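Local atomic coordinates of possible protein of nuclear scaffold (Encephalitozoon cuniculi, PDB entry 3KAE), a protein that is probably the Cdc27 (APC3) subunit of the anaphase-promoting complex, a cell-cycle ubiquitin ligase, its N-terminal tetratricopeptide-repeat domain forming homodimers. Residues F107-P110 and G111-E114. Numbering follows the deposited sequence.
Sequences FVDP and GDEE
Asp-112 N donates to Asp-109 O over 3.0 Å, the nearly straight bond (166° at the hydrogen) that closes a type I beta turn with Pro-110 and Gly-111 at its corners. A second bond stiffens the same turn from the side chain: Gly-111 N reaches Asp-109 OD1 at 3.1 Å, well above the flat carboxylate, making an Asx turn. The carboxylate gets there because Asp-109 CG lies anti to its own N (chi1 -178°), which sets CG beside its own carbonyl carbon, on the way to the Gly-111 amide. The side chain of Asp-112 doubles back alongside Asp-109, with OD2 3.5 Å from Asp-109 CB. This brings two acids close, Asp-109 OD2 to Asp-112 OD1 at 4.3 Å, a pairing that probably costs some charge repulsion. Asp-112 OD2, however, is hydrogen-bonded to Tyr-15 OH of the second subunit, the same hydroxyl that bonds Asp-109 N, so the turn belongs to the dimer contact. On another side of the turn, Glu-113 CG packs 3.5 Å from Pro-110 O. Beyond CG the chain is extended, and one water donates to both Glu-113 OE2 (2.9 Å) and Pro-110 O, bridging Pro-110 to Glu-113. The turn leads from the loop after helix 101-104 into helix 113-126 of this tetratricopeptide-repeat domain; Pro-110 rests on Cys-62 of helix 62-74, while Gly-111 O is bonded by Lys-143 at the end of helix 130-143.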
# COMPACT_ATOMS: atom_id res chain seq x y z
N PHE C 107 -5.35 6.30 -11.34
CA PHE C 107 -6.21 5.51 -12.21
C PHE C 107 -5.44 4.71 -13.24
O PHE C 107 -4.30 5.03 -13.57
CB PHE C 107 -7.28 6.36 -12.91
CG PHE C 107 -8.36 6.83 -12.00
CD1 PHE C 107 -8.46 6.35 -10.70
CD2 PHE C 107 -9.30 7.75 -12.44
CE1 PHE C 107 -9.46 6.78 -9.86
CE2 PHE C 107 -10.30 8.19 -11.61
CZ PHE C 107 -10.38 7.70 -10.31
N VAL C 108 -6.11 3.69 -13.76
CA VAL C 108 -5.52 2.72 -14.66
C VAL C 108 -5.83 3.03 -16.12
O VAL C 108 -6.98 3.24 -16.50
CB VAL C 108 -6.07 1.32 -14.31
CG1 VAL C 108 -6.39 0.52 -15.56
CG2 VAL C 108 -5.14 0.62 -13.36
N ASP C 109 -4.78 3.07 -16.94
CA ASP C 109 -4.92 3.32 -18.37
C ASP C 109 -5.02 1.98 -19.11
O ASP C 109 -4.16 1.12 -18.96
CB ASP C 109 -3.72 4.14 -18.86
CG ASP C 109 -3.81 4.50 -20.33
OD1 ASP C 109 -4.78 4.07 -20.99
OD2 ASP C 109 -2.90 5.20 -20.82
N PRO C 110 -6.09 1.79 -19.89
CA PRO C 110 -6.31 0.52 -20.60
C PRO C 110 -5.24 0.22 -21.65
O PRO C 110 -5.26 -0.85 -22.26
CB PRO C 110 -7.66 0.73 -21.29
CG PRO C 110 -8.30 1.88 -20.59
CD PRO C 110 -7.18 2.75 -20.13
N GLY C 111 -4.32 1.16 -21.86
CA GLY C 111 -3.26 0.99 -22.83
C GLY C 111 -2.03 0.34 -22.21
O GLY C 111 -1.07 -0.01 -22.90
N ASP C 112 -2.06 0.19 -20.89
CA ASP C 112 -0.97 -0.45 -20.16
C ASP C 112 -1.24 -1.95 -19.98
O ASP C 112 -1.34 -2.45 -18.86
CB ASP C 112 -0.78 0.24 -18.80
CG ASP C 112 -0.47 1.72 -18.95
OD1 ASP C 112 0.06 2.12 -20.00
OD2 ASP C 112 -0.75 2.49 -18.00
N GLU C 113 -1.36 -2.67 -21.09
CA GLU C 113 -1.78 -4.06 -21.07
C GLU C 113 -0.74 -5.02 -20.49
O GLU C 113 -1.08 -6.14 -20.11
CB GLU C 113 -2.20 -4.51 -22.47
CG GLU C 113 -3.45 -3.78 -22.96
CD GLU C 113 -3.91 -4.26 -24.33
OE1 GLU C 113 -3.13 -4.97 -25.00
OE2 GLU C 113 -5.05 -3.93 -24.72
N GLU C 114 0.52 -4.60 -20.43
CA GLU C 114 1.54 -5.43 -19.79
C GLU C 114 1.06 -5.87 -18.41
O GLU C 114 1.14 -7.05 -18.06
CB GLU C 114 2.86 -4.68 -19.64
CG GLU C 114 3.09 -3.61 -20.68
CD GLU C 114 2.83 -2.21 -20.17
OE1 GLU C 114 3.55 -1.77 -19.25
OE2 GLU C 114 1.93 -1.54 -20.72
O HOH W 1 -7.13 -3.13 -22.83